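Local coordinates for protein Sso-CP2 metallo-carboxypetidase (Sulfolobus solfataricus, PDB 4MMO) that is a zinc-dependent carboxypeptidase of the M20 family, probably trimming residues from the C-terminal ends of peptides, at residues A[16-20]-A[135-139]; A[50-55]-A[130-136]. All coordinates share one frame; numbering follows the deposited sequence.

How the contacts relate
Both contacts converge on G135 and E136, where strand 128-134 gives way to the loop that carries two glutamates of the metal site. Contact 2 is buried: neighbouring antiparallel strands of the mixed catalytic-domain sheet, joined by backbone hydrogen bonds and apolar side chains, with a carboxylate-to-amide bond and a water past the strand ends. Contact 1 is smaller and only partly buried, a meeting of two loops beside the zinc with no hydrogen bond across it, S18 OG and the E138 amide sharing D73 as outside partner. Their centres lie 11 Å apart, and a weak hydrogen bond between H51 NE2 and S18 O connects them. Chemistry thus shifts from mainly sheet pairing to side-chain fitting.

Contact 1: residues A[16-20]-A[135-139]; sequences SISAT and GEEEI
S18 points into the turn formed by 135-139 and supplies nearly all of the close packing between these two loops. Its CB rests 3.2 Å from the carbonyl O of G135, while OG touches two side chains in directions nearly at right angles, 3.6 Å from E138 CB and equally far from I139 CG2. That placement follows from the first torsion of S18 (chi1 51°), which holds OG between the backbone N and the carbonyl carbon. No hydrogen bond crosses between the segments; S18 OG bonds instead to D73 OD2, the same carboxylate oxygen that accepts the backbone N-H of E138. D73 therefore joins the two loops from outside, and its other oxygen takes a weak bond from E137 N. The turn is closed internally by the bond from I139 N to E136 O, 3.0 Å long.

Away from this polar centre the fit slackens. I139 leans its CG2 branch over the S18-A19 link, 3.9 Å from A19 N, but the A19 methyl CB meets that branch at just 4.5 Å. A19 is exposed, so this apolar margin lies toward solvent. On the side of the metal, the E138 chain, whose CB faces S18, bends off at chi2 (-67°) and carries its carboxylate toward H71 and D104, which with E163 hold the zinc, and OE1 is bonded by Q75 NE2. Both E137 and E138 bind zinc in a structure of this protein, although neither does so in the present chain; adjacent glutamates at this place are a hallmark of the M20 active site. The chemistry implies that loop 16-20 meets the metal-site turn through close carbon-oxygen contacts of S18 and through the shared D73, while the E138 carboxylate is held by Q75 near the zinc ligands, not by this loop.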
ATOM      1  N   SER A  16     -11.612  12.979  22.529  1.00 32.64           N
ATOM      2  CA  SER A  16     -11.890  14.057  21.598  1.00 46.53           C
ATOM      3  C   SER A  16     -11.060  13.819  20.354  1.00 42.94           C
ATOM      4  O   SER A  16     -10.302  14.681  19.912  1.00 41.33           O
ATOM      5  CB  SER A  16     -11.550  15.410  22.228  1.00 48.44           C
ATOM      6  OG  SER A  16     -10.294  15.356  22.875  1.00 41.83           O
ATOM      7  N   ILE A  17     -11.197  12.622  19.802  1.00 44.85           N
ATOM      8  CA  ILE A  17     -10.491  12.264  18.588  1.00 45.40           C
ATOM      9  C   ILE A  17     -11.195  12.940  17.422  1.00 49.17           C
ATOM     10  O   ILE A  17     -12.346  12.639  17.125  1.00 45.56           O
ATOM     11  CB  ILE A  17     -10.447  10.744  18.399  1.00 44.63           C
ATOM     12  CG1 ILE A  17      -9.878  10.081  19.659  1.00 53.83           C
ATOM     13  CG2 ILE A  17      -9.613  10.390  17.178  1.00 37.59           C
ATOM     14  CD1 ILE A  17      -9.927   8.568  19.649  1.00 64.51           C
ATOM     15  N   SER A  18     -10.507  13.881  16.783  1.00 53.20           N
ATOM     16  CA  SER A  18     -11.091  14.634  15.680  1.00 48.55           C
ATOM     17  C   SER A  18     -11.148  13.791  14.410  1.00 60.35           C
ATOM     18  O   SER A  18     -11.972  14.039  13.531  1.00 49.85           O
ATOM     19  CB  SER A  18     -10.286  15.911  15.423  1.00 44.09           C
ATOM     20  OG  SER A  18      -8.908  15.619  15.287  1.00 39.98           O
ATOM     21  N   ALA A  19     -10.271  12.797  14.319  1.00 48.54           N
ATOM     22  CA  ALA A  19     -10.220  11.921  13.152  1.00 51.61           C
ATOM     23  C   ALA A  19     -11.537  11.172  12.963  1.00 60.95           C
ATOM     24  O   ALA A  19     -11.972  10.953  11.834  1.00 66.40           O
ATOM     25  CB  ALA A  19      -9.075  10.935  13.284  1.00 57.83           C
ATOM     26  N   THR A  20     -12.164  10.792  14.074  1.00 64.62           N
ATOM     27  CA  THR A  20     -13.431  10.062  14.049  1.00 57.07           C
ATOM     28  C   THR A  20     -14.588  10.949  14.501  1.00 57.64           C
ATOM     29  O   THR A  20     -15.735  10.738  14.112  1.00 70.86           O
ATOM     30  CB  THR A  20     -13.377   8.820  14.962  1.00 61.32           C
ATOM     31  OG1 THR A  20     -13.179   9.225  16.323  1.00 65.36           O
ATOM     32  CG2 THR A  20     -12.243   7.892  14.542  1.00 58.96           C
ATOM     33  N   GLY A 135     -10.846  22.360  17.322  1.00 36.29           N
ATOM     34  CA  GLY A 135     -10.992  20.925  17.489  1.00 37.92           C
ATOM     35  C   GLY A 135     -10.591  20.122  16.265  1.00 38.68           C
ATOM     36  O   GLY A 135     -10.959  18.953  16.154  1.00 42.67           O
ATOM     37  N   GLU A 136      -9.829  20.732  15.357  1.00 33.53           N
ATOM     38  CA  GLU A 136      -9.445  20.081  14.100  1.00 34.73           C
ATOM     39  C   GLU A 136      -7.946  20.148  13.806  1.00 43.15           C
ATOM     40  O   GLU A 136      -7.523  19.893  12.677  1.00 41.46           O
ATOM     41  CB  GLU A 136     -10.192  20.724  12.928  1.00 37.83           C
ATOM     42  CG  GLU A 136     -11.701  20.612  13.006  1.00 42.39           C
ATOM     43  CD  GLU A 136     -12.396  21.308  11.850  1.00 54.61           C
ATOM     44  OE1 GLU A 136     -11.823  22.273  11.298  1.00 56.56           O
ATOM     45  OE2 GLU A 136     -13.519  20.893  11.493  1.00 64.62           O
ATOM     46  N   GLU A 137      -7.143  20.498  14.805  1.00 44.66           N
ATOM     47  CA  GLU A 137      -5.708  20.656  14.586  1.00 36.71           C
ATOM     48  C   GLU A 137      -5.072  19.358  14.097  1.00 41.70           C
ATOM     49  O   GLU A 137      -4.181  19.376  13.247  1.00 51.22           O
ATOM     50  CB  GLU A 137      -5.014  21.128  15.863  1.00 43.10           C
ATOM     51  CG  GLU A 137      -3.609  21.686  15.629  1.00 38.80           C
ATOM     52  CD  GLU A 137      -2.537  20.618  15.526  1.00 53.73           C
ATOM     53  OE1 GLU A 137      -2.709  19.525  16.108  1.00 42.75           O
ATOM     54  OE2 GLU A 137      -1.511  20.877  14.860  1.00 48.85           O
ATOM     55  N   GLU A 138      -5.534  18.235  14.638  1.00 38.50           N
ATOM     56  CA  GLU A 138      -4.982  16.934  14.292  1.00 44.95           C
ATOM     57  C   GLU A 138      -5.439  16.446  12.915  1.00 49.10           C
ATOM     58  O   GLU A 138      -4.913  15.456  12.404  1.00 54.54           O
ATOM     59  CB  GLU A 138      -5.362  15.905  15.357  1.00 54.23           C
ATOM     60  CG  GLU A 138      -4.869  16.244  16.753  1.00 40.11           C
ATOM     61  CD  GLU A 138      -3.360  16.191  16.877  1.00 49.95           C
ATOM     62  OE1 GLU A 138      -2.688  15.847  15.883  1.00 50.79           O
ATOM     63  OE2 GLU A 138      -2.846  16.492  17.974  1.00 47.54           O
ATOM     64  N   ILE A 139      -6.419  17.132  12.329  1.00 44.37           N
ATOM     65  CA  ILE A 139      -6.878  16.825  10.976  1.00 44.41           C
ATOM     66  C   ILE A 139      -6.668  18.011  10.034  1.00 52.96           C
ATOM     67  O   ILE A 139      -7.438  18.214   9.097  1.00 52.75           O
ATOM     68  CB  ILE A 139      -8.365  16.391  10.954  1.00 52.45           C
ATOM     69  CG1 ILE A 139      -9.266  17.496  11.512  1.00 57.81           C
ATOM     70  CG2 ILE A 139      -8.540  15.108  11.751  1.00 39.32           C
ATOM     71  CD1 ILE A 139     -10.740  17.260  11.278  1.00 56.05           C
TER

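Contact 2: residues A[50-55]-A[130-136]; sequences GHPVVY and KLLYEGE
V54 and Y133 form an antiparallel hydrogen-bonded pair: V54 N reaches Y133 O at 2.9 Å, and Y133 N returns a nearly straight bond (178° at the hydrogen) to V54 O at the same length. Both donors lie in the carbonyl planes of their acceptors. Beyond the strand ends a side chain takes over. H51 N donates to E136 OE2 at 3.0 Å, meeting it from above the carboxylate plane, while OE1 accepts from N143 N, so the carboxylate is gripped by one backbone amide on each oxygen. With an alanine at this position, the H51 and N143 amides would probably lose their acceptor, and the loop at H51 could shift. Here too a water joins the two segments, accepting from G135 N and lying 3.1 Å from H51 O, with more acceptors in its reach than it has protons.

Around E136 the packing is close. The H51 ring sets its CD2 edge 3.2 Å from G135 O, near the ring plane, with E136 CG placed obliquely, 3.6 Å from H51 CD2, and ring and carboxylate planes standing 65° apart. Along the strands Y55 pairs with L132 without hydrogen bonds, and Y55 CA makes a CH...O contact with L131 O. A first torsion of 176° brings Y55 alongside the extended K130 chain, OH 3.7 Å from CD; the K130 ammonium is taken by the carbonyls of K154 and K156. V53 CG1 and L132 CD1 press together, the exact gap being doubtful.

V53, Y55 and L132 are covered by Y147 of helix 144-149, whereas Y133 packs on L31 of helix 24-39, beyond the opposite face. Strand 43-46 flanks 53-58 and strand 65-71 flanks 128-134, placing this pair within an alpha/beta/alpha sandwich.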
ATOM      1  N   GLY A  50     -17.249  22.467  10.430  1.00 77.03           N
ATOM      2  CA  GLY A  50     -16.918  21.221  11.102  1.00 71.57           C
ATOM      3  C   GLY A  50     -16.979  21.366  12.614  1.00 72.96           C
ATOM      4  O   GLY A  50     -17.937  21.916  13.159  1.00 45.52           O
ATOM      5  N   HIS A  51     -15.947  20.880  13.295  1.00 64.81           N
ATOM      6  CA  HIS A  51     -15.917  20.911  14.754  1.00 57.96           C
ATOM      7  C   HIS A  51     -15.928  22.351  15.270  1.00 46.93           C
ATOM      8  O   HIS A  51     -15.403  23.254  14.617  1.00 43.52           O
ATOM      9  CB  HIS A  51     -14.696  20.152  15.265  1.00 57.88           C
ATOM     10  CG  HIS A  51     -14.628  18.736  14.778  1.00 74.64           C
ATOM     11  ND1 HIS A  51     -15.755  18.002  14.479  1.00 73.21           N
ATOM     12  CD2 HIS A  51     -13.572  17.925  14.533  1.00 61.56           C
ATOM     13  CE1 HIS A  51     -15.396  16.795  14.075  1.00 69.88           C
ATOM     14  NE2 HIS A  51     -14.080  16.723  14.099  1.00 65.78           N
ATOM     15  N   PRO A  52     -16.540  22.573  16.443  1.00 44.97           N
ATOM     16  CA  PRO A  52     -16.735  23.940  16.930  1.00 54.22           C
ATOM     17  C   PRO A  52     -15.479  24.535  17.557  1.00 59.52           C
ATOM     18  O   PRO A  52     -14.555  23.807  17.923  1.00 46.11           O
ATOM     19  CB  PRO A  52     -17.816  23.771  17.994  1.00 52.38           C
ATOM     20  CG  PRO A  52     -17.559  22.418  18.551  1.00 41.52           C
ATOM     21  CD  PRO A  52     -17.047  21.577  17.403  1.00 37.29           C
ATOM     22  N   VAL A  53     -15.470  25.858  17.677  1.00 55.99           N
ATOM     23  CA  VAL A  53     -14.364  26.591  18.274  1.00 36.67           C
ATOM     24  C   VAL A  53     -14.819  27.209  19.592  1.00 40.19           C
ATOM     25  O   VAL A  53     -15.903  27.790  19.670  1.00 56.55           O
ATOM     26  CB  VAL A  53     -13.872  27.705  17.314  1.00 41.67           C
ATOM     27  CG1 VAL A  53     -13.011  28.729  18.033  1.00 51.99           C
ATOM     28  CG2 VAL A  53     -13.103  27.098  16.154  1.00 47.94           C
ATOM     29  N   VAL A  54     -13.995  27.077  20.626  1.00 39.23           N
ATOM     30  CA  VAL A  54     -14.254  27.753  21.892  1.00 39.50           C
ATOM     31  C   VAL A  54     -13.509  29.079  21.911  1.00 48.73           C
ATOM     32  O   VAL A  54     -12.295  29.120  21.712  1.00 40.98           O
ATOM     33  CB  VAL A  54     -13.801  26.921  23.099  1.00 42.70           C
ATOM     34  CG1 VAL A  54     -14.218  27.608  24.395  1.00 39.07           C
ATOM     35  CG2 VAL A  54     -14.376  25.518  23.031  1.00 46.05           C
ATOM     36  N   TYR A  55     -14.247  30.157  22.154  1.00 40.10           N
ATOM     37  CA  TYR A  55     -13.678  31.491  22.189  1.00 37.07           C
ATOM     38  C   TYR A  55     -14.033  32.195  23.491  1.00 38.44           C
ATOM     39  O   TYR A  55     -15.119  32.004  24.033  1.00 43.18           O
ATOM     40  CB  TYR A  55     -14.171  32.322  21.003  1.00 37.04           C
ATOM     41  CG  TYR A  55     -13.680  33.749  21.037  1.00 46.65           C
ATOM     42  CD1 TYR A  55     -12.398  34.071  20.613  1.00 50.11           C
ATOM     43  CD2 TYR A  55     -14.492  34.774  21.504  1.00 40.09           C
ATOM     44  CE1 TYR A  55     -11.940  35.371  20.643  1.00 39.26           C
ATOM     45  CE2 TYR A  55     -14.041  36.081  21.540  1.00 39.54           C
ATOM     46  CZ  TYR A  55     -12.762  36.374  21.110  1.00 45.40           C
ATOM     47  OH  TYR A  55     -12.299  37.672  21.141  1.00 48.64           O
ATOM     48  N   LYS A 130      -7.220  36.912  24.570  1.00 34.85           N
ATOM     49  CA  LYS A 130      -8.247  36.282  23.756  1.00 30.39           C
ATOM     50  C   LYS A 130      -7.863  34.827  23.560  1.00 40.83           C
ATOM     51  O   LYS A 130      -6.725  34.525  23.190  1.00 36.58           O
ATOM     52  CB  LYS A 130      -8.364  36.989  22.412  1.00 36.37           C
ATOM     53  CG  LYS A 130      -8.823  38.426  22.528  1.00 28.58           C
ATOM     54  CD  LYS A 130      -8.893  39.096  21.174  1.00 30.94           C
ATOM     55  CE  LYS A 130      -9.557  40.458  21.273  1.00 37.23           C
ATOM     56  NZ  LYS A 130      -9.623  41.132  19.951  1.00 46.54           N
ATOM     57  N   LEU A 131      -8.811  33.932  23.828  1.00 35.60           N
ATOM     58  CA  LEU A 131      -8.579  32.495  23.744  1.00 35.41           C
ATOM     59  C   LEU A 131      -9.267  31.913  22.520  1.00 33.44           C
ATOM     60  O   LEU A 131     -10.430  32.212  22.253  1.00 41.29           O
ATOM     61  CB  LEU A 131      -9.118  31.795  24.991  1.00 36.38           C
ATOM     62  CG  LEU A 131      -8.578  32.237  26.351  1.00 45.56           C
ATOM     63  CD1 LEU A 131      -9.295  31.458  27.444  1.00 35.44           C
ATOM     64  CD2 LEU A 131      -7.070  32.040  26.445  1.00 26.17           C
ATOM     65  N   LEU A 132      -8.543  31.081  21.780  1.00 41.45           N
ATOM     66  CA  LEU A 132      -9.101  30.424  20.605  1.00 37.62           C
ATOM     67  C   LEU A 132      -8.698  28.960  20.582  1.00 37.60           C
ATOM     68  O   LEU A 132      -7.568  28.622  20.228  1.00 34.62           O
ATOM     69  CB  LEU A 132      -8.640  31.120  19.322  1.00 32.26           C
ATOM     70  CG  LEU A 132      -9.395  30.728  18.050  1.00 34.55           C
ATOM     71  CD1 LEU A 132     -10.835  31.166  18.142  1.00 67.74           C
ATOM     72  CD2 LEU A 132      -8.750  31.334  16.814  1.00 44.23           C
ATOM     73  N   TYR A 133      -9.635  28.100  20.973  1.00 38.21           N
ATOM     74  CA  TYR A 133      -9.408  26.663  21.016  1.00 32.98           C
ATOM     75  C   TYR A 133     -10.182  25.957  19.902  1.00 34.54           C
ATOM     76  O   TYR A 133     -11.415  25.976  19.898  1.00 42.21           O
ATOM     77  CB  TYR A 133      -9.856  26.107  22.365  1.00 33.74           C
ATOM     78  CG  TYR A 133      -9.210  26.764  23.564  1.00 27.95           C
ATOM     79  CD1 TYR A 133      -7.899  27.225  23.510  1.00 40.66           C
ATOM     80  CD2 TYR A 133      -9.908  26.914  24.754  1.00 33.75           C
ATOM     81  CE1 TYR A 133      -7.305  27.814  24.608  1.00 27.26           C
ATOM     82  CE2 TYR A 133      -9.327  27.501  25.854  1.00 28.56           C
ATOM     83  CZ  TYR A 133      -8.022  27.952  25.777  1.00 35.80           C
ATOM     84  OH  TYR A 133      -7.439  28.542  26.874  1.00 32.68           O
ATOM     85  N   GLU A 134      -9.461  25.339  18.965  1.00 36.07           N
ATOM     86  CA  GLU A 134     -10.096  24.600  17.871  1.00 35.93           C
ATOM     87  C   GLU A 134     -10.098  23.097  18.142  1.00 41.32           C
ATOM     88  O   GLU A 134      -9.422  22.618  19.057  1.00 41.22           O
ATOM     89  CB  GLU A 134      -9.410  24.889  16.531  1.00 30.90           C
ATOM     90  CG  GLU A 134      -8.038  24.228  16.338  1.00 42.01           C
ATOM     91  CD  GLU A 134      -7.728  23.932  14.878  1.00 44.49           C
ATOM     92  OE1 GLU A 134      -8.653  23.544  14.132  1.00 41.78           O
ATOM     93  OE2 GLU A 134      -6.556  24.087  14.472  1.00 38.01           O
ATOM     94  N   GLY A 135     -10.846  22.360  17.322  1.00 36.29           N
ATOM     95  CA  GLY A 135     -10.992  20.925  17.489  1.00 37.92           C
ATOM     96  C   GLY A 135     -10.591  20.122  16.265  1.00 38.68           C
ATOM     97  O   GLY A 135     -10.959  18.953  16.154  1.00 42.67           O
ATOM     98  N   GLU A 136      -9.829  20.732  15.357  1.00 33.53           N
ATOM     99  CA  GLU A 136      -9.445  20.081  14.100  1.00 34.73           C
ATOM    100  C   GLU A 136      -7.946  20.148  13.806  1.00 43.15           C
ATOM    101  O   GLU A 136      -7.523  19.893  12.677  1.00 41.46           O
ATOM    102  CB  GLU A 136     -10.192  20.724  12.928  1.00 37.83           C
ATOM    103  CG  GLU A 136     -11.701  20.612  13.006  1.00 42.39           C
ATOM    104  CD  GLU A 136     -12.396  21.308  11.850  1.00 54.61           C
ATOM    105  OE1 GLU A 136     -11.823  22.273  11.298  1.00 56.56           O
ATOM    106  OE2 GLU A 136     -13.519  20.893  11.493  1.00 64.62           O
TER
HETATM  107  O   HOH W   1     -12.411  23.721  15.341  1.00 50.22           O